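Local coordinates for hypothetical membrane protein (PDB 6JSB) that binds heme and probably passes it along the heme-uptake machinery of corynebacteria, this chain being the HtaA-family domain of the longer membrane protein HtaB, at residues V6-T11 with W59-S64; L99-P104 with D171-F176. All blocks are in the same frame, centred on the assembly; numbering follows the deposited sequence.

Contact 1: V6-T11 with W59-S64; sequences VTTTGT and WPVLGS
Thr8 and Ser64 meet through their hydroxyls: Ser64 OG donates to Thr8 OG1 at 2.7 Å. Ser64 OG sits between its own backbone N and carbonyl carbon (chi1 65°), which turns it across the gap to Thr8. Asn192 OD1 is a second partner of Thr8 OG1, so this hydroxyl joins three strands. Further along, one direct backbone bond ties the pair, from Val61 N to Gly10 O at 2.9 Å and nearly straight (166° at the hydrogen). Val61 fills the space between this bond and Thr8. Its CG2 lies 3.4 Å from Gly10 C, against the main chain of Gly10, which has no side chain, while its CG1, anti to the backbone N (chi1 172°), reaches Thr8 CG2 at 4.0 Å. Beyond Gly10, Thr11 and Pro60 form an antiparallel non-hydrogen-bonded pair, and Thr11 CA gives a CA-H...O contact to Trp59 O at 3.2 Å.

Elsewhere water replaces the direct ladder. One molecule accepts from both Thr8 N and Ser64 N, a second donates to Thr8 O and Leu62 O, and a third accepts from Gly10 N and donates to Val61 O. Leu62 and Gly63 form a classic beta bulge in the pairing with strand 68-81, which may account for the gap that the waters bridge.

Strand 2-14 runs between strands 56-65 and 186-198, bonding to the latter through Thr7, Thr9 and Thr11. Val61 touches Leu190 on that strand and Val69 and Leu71 on strand 68-81, where Trp59 also packs, its NE1 bonded to Trp14 O.

Contact 2: L99-P104 with D171-F176; sequences LDFSNP and DVMGTF. With HEM (protoporphyrin IX containing Fe), chain C.
Thr175 OG1 donates to Gly174 O at 2.6 Å in the turn that follows Met173, the residue whose sulfur packs against Leu99 and Phe101. The turn is of type I' and is closed by a backbone bond from Phe176 N to Met173 O at 3.2 Å; the same oxygen is in plane with the Phe176 ring, at its edge. Across the contact everything is apolar. Val172 CG1, swung away from the main-chain nitrogen (chi1 176°), drops between the two side chains of the strand. It touches Phe101 CE1 at 3.6 Å, coming at the ring edge, and Leu99 CD1 at 3.7 Å, with the leucine and valine side chains crossing at about a right angle.

Met173 takes the other branch of Leu99. Bends at chi2 and chi3 (-55° and -68°) fold its chain back so that SD rests 3.8 Å from Leu99 CD2. The sulfur also makes an oblique Met-aromatic contact with Phe101, 5.2 Å from the ring centroid, and its CE reaches a heme methyl.

Helix 167-172 ends here in a Schellman motif with Gly174, at positive phi, as the C' residue; its N makes a weak bond to Asp171 O. The following turn carries Phe176 over the porphyrin, with heme ND lying 3.3 Å above the plane of the phenyl ring, over its centre, and Phe176 CZ 3.4 Å from the iron. Met173, Gly174 and Phe176 are all pocket residues. Phe124 meets Phe176 edge-to-face, and Ser121 OG bonds to Val172 O. From helix 18-24, which holds the axial ligand Tyr23, Phe20 packs on both Leu99 and Met173.

Overall arrangement
Contact 1 lies toward the surface, 6-11 beside 59-64 within a single antiparallel sheet, and water does much of the bridging there. Contact 2 is buried: strand segment 99-104 of the same sheet meets a helix end and turn, 171-176, through aliphatic, sulfur and aromatic groups, right beside the heme. Backbone and hydroxyl bonds join the partners in the first, van der Waals packing in the second. Their centres are about 23 Å apart, yet they touch where Trp59 CE3 comes 3.4 Å from Pro104 CG. Strand 68-81 lies between strands 56-65 and 95-109 and pairs with both, linking the two contacts through the sheet.

Contact 1: V6-T11 with W59-S64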
loop_
_atom_site.group_PDB
_atom_site.type_symbol
_atom_site.label_atom_id
_atom_site.label_comp_id
_atom_site.label_asym_id
_atom_site.label_seq_id
_atom_site.Cartn_x
_atom_site.Cartn_y
_atom_site.Cartn_z
ATOM N N VAL A 6 22.369 2.557 -12.629
ATOM C CA VAL A 6 21.192 3.432 -12.544
ATOM C C VAL A 6 20.847 3.577 -11.071
ATOM O O VAL A 6 20.604 2.577 -10.392
ATOM C CB VAL A 6 20.004 2.886 -13.361
ATOM C CG1 VAL A 6 18.743 3.810 -13.272
ATOM C CG2 VAL A 6 20.435 2.731 -14.846
ATOM N N THR A 7 20.874 4.810 -10.573
ATOM C CA THR A 7 20.476 5.138 -9.199
ATOM C C THR A 7 19.141 5.848 -9.302
ATOM O O THR A 7 19.052 6.897 -9.948
ATOM C CB THR A 7 21.489 6.058 -8.531
ATOM O OG1 THR A 7 22.766 5.417 -8.529
ATOM C CG2 THR A 7 21.064 6.365 -7.076
ATOM N N THR A 8 18.118 5.290 -8.659
ATOM C CA THR A 8 16.755 5.821 -8.771
ATOM C C THR A 8 16.322 6.371 -7.413
ATOM O O THR A 8 16.469 5.689 -6.396
ATOM C CB THR A 8 15.795 4.729 -9.216
ATOM O OG1 THR A 8 16.207 4.196 -10.488
ATOM C CG2 THR A 8 14.332 5.302 -9.308
ATOM N N THR A 9 15.805 7.600 -7.402
ATOM C CA THR A 9 15.245 8.227 -6.214
ATOM C C THR A 9 13.854 8.737 -6.568
ATOM O O THR A 9 13.497 8.840 -7.740
ATOM C CB THR A 9 16.093 9.393 -5.718
ATOM O OG1 THR A 9 16.350 10.303 -6.817
ATOM C CG2 THR A 9 17.439 8.825 -5.208
ATOM N N GLY A 10 13.136 9.178 -5.553
ATOM C CA GLY A 10 11.856 9.836 -5.775
ATOM C C GLY A 10 10.756 9.319 -4.860
ATOM O O GLY A 10 11.008 8.905 -3.709
ATOM N N THR A 11 9.507 9.369 -5.342
ATOM C CA THR A 11 8.373 8.942 -4.522
ATOM C C THR A 11 7.372 8.239 -5.409
ATOM O O THR A 11 7.367 8.422 -6.637
ATOM C CB THR A 11 7.613 10.135 -3.875
ATOM O OG1 THR A 11 7.226 11.083 -4.914
ATOM C CG2 THR A 11 8.498 10.866 -2.852
ATOM N N TRP A 59 5.039 7.424 -0.877
ATOM C CA TRP A 59 5.905 6.370 -0.413
ATOM C C TRP A 59 7.308 6.641 -0.935
ATOM O O TRP A 59 7.455 6.937 -2.138
ATOM C CB TRP A 59 5.409 4.984 -0.949
ATOM C CG TRP A 59 3.958 4.646 -0.590
ATOM C CD1 TRP A 59 2.821 5.166 -1.167
ATOM C CD2 TRP A 59 3.506 3.672 0.380
ATOM N NE1 TRP A 59 1.688 4.592 -0.613
ATOM C CE2 TRP A 59 2.079 3.680 0.346
ATOM C CE3 TRP A 59 4.175 2.816 1.269
ATOM C CZ2 TRP A 59 1.310 2.841 1.114
ATOM C CZ3 TRP A 59 3.387 1.961 2.091
ATOM C CH2 TRP A 59 1.978 1.989 2.007
ATOM N N PRO A 60 8.351 6.534 -0.104
ATOM C CA PRO A 60 9.688 6.918 -0.560
ATOM C C PRO A 60 10.300 5.829 -1.422
ATOM O O PRO A 60 10.218 4.653 -1.099
ATOM C CB PRO A 60 10.471 7.088 0.759
ATOM C CG PRO A 60 9.773 6.075 1.736
ATOM C CD PRO A 60 8.309 6.203 1.346
ATOM N N VAL A 61 10.960 6.227 -2.515
ATOM C CA VAL A 61 11.716 5.279 -3.332
ATOM C C VAL A 61 13.036 4.951 -2.648
ATOM O O VAL A 61 13.797 5.851 -2.241
ATOM C CB VAL A 61 11.976 5.855 -4.731
ATOM C CG1 VAL A 61 12.977 4.902 -5.525
ATOM C CG2 VAL A 61 10.629 5.957 -5.440
ATOM N N LEU A 62 13.301 3.652 -2.484
ATOM C CA LEU A 62 14.590 3.187 -1.974
ATOM C C LEU A 62 15.624 3.006 -3.087
ATOM O O LEU A 62 16.820 3.252 -2.857
ATOM C CB LEU A 62 14.418 1.841 -1.242
ATOM C CG LEU A 62 13.485 1.936 -0.019
ATOM C CD1 LEU A 62 13.260 0.549 0.605
ATOM C CD2 LEU A 62 14.036 2.882 0.973
ATOM N N GLY A 63 15.178 2.592 -4.265
ATOM C CA GLY A 63 16.068 2.367 -5.391
ATOM C C GLY A 63 15.374 1.510 -6.432
ATOM O O GLY A 63 14.176 1.204 -6.338
ATOM N N SER A 64 16.139 1.168 -7.460
ATOM C CA SER A 64 15.595 0.320 -8.509
ATOM C C SER A 64 16.545 -0.837 -8.782
ATOM O O SER A 64 17.722 -0.827 -8.394
ATOM C CB SER A 64 15.366 1.106 -9.797
ATOM O OG SER A 64 16.647 1.545 -10.298
HETATM O O HOH W 1 18.701 2.689 -7.454
HETATM O O HOH W 2 18.381 5.262 -4.504
HETATM O O HOH W 3 14.331 8.474 -2.922
#

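Contact 2: L99-P104 with D171-F176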
loop_
_atom_site.group_PDB
_atom_site.type_symbol
_atom_site.label_atom_id
_atom_site.label_comp_id
_atom_site.label_asym_id
_atom_site.label_seq_id
_atom_site.Cartn_x
_atom_site.Cartn_y
_atom_site.Cartn_z
ATOM N N LEU A 99 -4.969 -3.891 9.575
ATOM C CA LEU A 99 -4.340 -4.074 8.256
ATOM C C LEU A 99 -3.062 -3.239 8.172
ATOM O O LEU A 99 -3.054 -2.062 8.549
ATOM C CB LEU A 99 -5.319 -3.583 7.164
ATOM C CG LEU A 99 -4.730 -3.457 5.752
ATOM C CD1 LEU A 99 -4.338 -4.808 5.127
ATOM C CD2 LEU A 99 -5.794 -2.797 4.842
ATOM N N ASP A 100 -1.983 -3.827 7.677
ATOM C CA ASP A 100 -0.730 -3.096 7.564
ATOM C C ASP A 100 -0.117 -3.421 6.217
ATOM O O ASP A 100 -0.035 -4.608 5.860
ATOM C CB ASP A 100 0.227 -3.509 8.664
ATOM C CG ASP A 100 1.407 -2.598 8.755
ATOM O OD1 ASP A 100 1.417 -1.669 9.618
ATOM O OD2 ASP A 100 2.377 -2.804 7.991
ATOM N N PHE A 101 0.250 -2.396 5.433
ATOM C CA PHE A 101 0.987 -2.568 4.183
ATOM C C PHE A 101 2.347 -1.914 4.341
ATOM O O PHE A 101 2.417 -0.763 4.763
ATOM C CB PHE A 101 0.276 -1.889 2.999
ATOM C CG PHE A 101 -0.970 -2.587 2.499
ATOM C CD1 PHE A 101 -1.081 -3.952 2.527
ATOM C CD2 PHE A 101 -1.955 -1.895 1.842
ATOM C CE1 PHE A 101 -2.212 -4.609 1.955
ATOM C CE2 PHE A 101 -3.113 -2.552 1.321
ATOM C CZ PHE A 101 -3.227 -3.905 1.388
ATOM N N SER A 102 3.416 -2.593 3.900
ATOM C CA SER A 102 4.712 -1.926 4.027
ATOM C C SER A 102 5.630 -2.381 2.897
ATOM O O SER A 102 5.382 -3.390 2.234
ATOM C CB SER A 102 5.339 -2.155 5.393
ATOM O OG SER A 102 5.617 -3.526 5.598
ATOM N N ASN A 103 6.686 -1.590 2.652
ATOM C CA ASN A 103 7.671 -1.882 1.616
ATOM C C ASN A 103 7.107 -2.310 0.250
ATOM O O ASN A 103 7.474 -3.354 -0.272
ATOM C CB ASN A 103 8.627 -2.966 2.115
ATOM C CG ASN A 103 9.312 -2.562 3.358
ATOM O OD1 ASN A 103 9.892 -1.464 3.427
ATOM N ND2 ASN A 103 9.209 -3.402 4.386
ATOM N N PRO A 104 6.253 -1.508 -0.350
ATOM C CA PRO A 104 5.738 -1.897 -1.671
ATOM C C PRO A 104 6.835 -1.915 -2.718
ATOM O O PRO A 104 7.806 -1.155 -2.660
ATOM C CB PRO A 104 4.695 -0.845 -2.011
ATOM C CG PRO A 104 4.769 0.256 -0.914
ATOM C CD PRO A 104 5.771 -0.175 0.121
ATOM N N ASP A 171 -8.351 -11.707 -0.167
ATOM C CA ASP A 171 -8.374 -12.107 1.223
ATOM C C ASP A 171 -7.753 -11.070 2.147
ATOM O O ASP A 171 -8.135 -10.998 3.314
ATOM C CB ASP A 171 -7.651 -13.446 1.339
ATOM C CG ASP A 171 -8.446 -14.544 0.656
ATOM O OD1 ASP A 171 -9.674 -14.556 0.884
ATOM O OD2 ASP A 171 -7.858 -15.298 -0.142
ATOM N N VAL A 172 -6.790 -10.279 1.647
ATOM C CA VAL A 172 -6.173 -9.243 2.460
ATOM C C VAL A 172 -7.207 -8.198 2.872
ATOM O O VAL A 172 -7.201 -7.710 4.018
ATOM C CB VAL A 172 -4.998 -8.600 1.702
ATOM C CG1 VAL A 172 -4.417 -7.410 2.558
ATOM C CG2 VAL A 172 -3.874 -9.664 1.449
ATOM N N MET A 173 -8.118 -7.862 1.953
ATOM C CA MET A 173 -9.125 -6.826 2.178
ATOM C C MET A 173 -10.459 -7.404 2.667
ATOM O O MET A 173 -11.538 -6.854 2.386
ATOM C CB MET A 173 -9.301 -5.993 0.894
ATOM C CG MET A 173 -8.012 -5.394 0.378
ATOM S SD MET A 173 -7.154 -4.372 1.637
ATOM C CE MET A 173 -8.342 -2.975 1.784
ATOM N N GLY A 174 -10.411 -8.527 3.403
ATOM C CA GLY A 174 -11.605 -9.020 4.106
ATOM C C GLY A 174 -12.663 -9.639 3.213
ATOM O O GLY A 174 -13.768 -9.922 3.683
ATOM N N THR A 175 -12.339 -9.921 1.951
ATOM C CA THR A 175 -13.263 -10.366 0.900
ATOM C C THR A 175 -14.337 -9.318 0.547
ATOM O O THR A 175 -15.306 -9.641 -0.147
ATOM C CB THR A 175 -13.907 -11.751 1.195
ATOM O OG1 THR A 175 -14.952 -11.663 2.185
ATOM C CG2 THR A 175 -12.791 -12.720 1.670
ATOM N N PHE A 176 -14.203 -8.067 1.013
ATOM C CA PHE A 176 -15.179 -7.076 0.635
ATOM C C PHE A 176 -15.046 -6.600 -0.807
ATOM O O PHE A 176 -16.030 -6.073 -1.339
ATOM C CB PHE A 176 -15.043 -5.867 1.568
ATOM C CG PHE A 176 -15.657 -6.123 2.931
ATOM C CD1 PHE A 176 -16.938 -5.700 3.217
ATOM C CD2 PHE A 176 -14.931 -6.786 3.907
ATOM C CE1 PHE A 176 -17.492 -5.940 4.482
ATOM C CE2 PHE A 176 -15.483 -7.039 5.187
ATOM C CZ PHE A 176 -16.777 -6.637 5.441
HETATM C CHA HEM C . -16.901 -2.111 3.957
HETATM C CHB HEM C . -18.677 -3.337 8.297
HETATM C CHC HEM C . -14.628 -5.952 9.110
HETATM C CHD HEM C . -12.715 -4.424 4.867
HETATM C C1A HEM C . -17.745 -2.297 5.035
HETATM C C2A HEM C . -19.123 -1.845 5.055
HETATM C C3A HEM C . -19.649 -2.161 6.262
HETATM C C4A HEM C . -18.590 -2.833 7.013
HETATM C CMA HEM C . -21.094 -1.882 6.779
HETATM C CAA HEM C . -19.815 -1.142 3.868
HETATM C CBA HEM C . -19.724 0.367 4.040
HETATM C CGA HEM C . -20.082 1.041 2.734
HETATM O O1A HEM C . -20.176 2.300 2.728
HETATM O O2A HEM C . -20.253 0.306 1.710
HETATM C C1B HEM C . -17.737 -4.136 8.886
HETATM C C2B HEM C . -17.861 -4.742 10.213
HETATM C C3B HEM C . -16.754 -5.470 10.441
HETATM C C4B HEM C . -15.859 -5.336 9.284
HETATM C CMB HEM C . -19.128 -4.552 11.094
HETATM C CAB HEM C . -16.362 -6.318 11.687
HETATM C CBB HEM C . -16.921 -6.109 12.883
HETATM C C1C HEM C . -13.742 -5.766 8.043
HETATM C C2C HEM C . -12.423 -6.342 7.934
HETATM C C3C HEM C . -11.859 -5.892 6.788
HETATM C C4C HEM C . -12.847 -5.065 6.102
HETATM C CMC HEM C . -11.727 -7.208 9.017
HETATM C CAC HEM C . -10.441 -6.252 6.378
HETATM C CBC HEM C . -9.743 -5.368 5.678
HETATM C C1D HEM C . -13.706 -3.678 4.263
HETATM C C2D HEM C . -13.589 -3.073 2.956
HETATM C C3D HEM C . -14.738 -2.422 2.676
HETATM C C4D HEM C . -15.621 -2.577 3.821
HETATM C CMD HEM C . -12.348 -3.250 2.056
HETATM C CAD HEM C . -15.046 -1.629 1.368
HETATM C CBD HEM C . -14.736 -0.141 1.677
HETATM C CGD HEM C . -14.989 0.647 0.393
HETATM O O1D HEM C . -16.210 0.826 0.060
HETATM O O2D HEM C . -13.961 1.046 -0.258
HETATM N NA HEM C . -17.427 -2.932 6.253
HETATM N NB HEM C . -16.501 -4.488 8.387
HETATM N NC HEM C . -13.974 -5.010 6.890
HETATM N ND HEM C . -14.936 -3.330 4.750
HETATM FE FE HEM C . -15.528 -3.790 6.696
#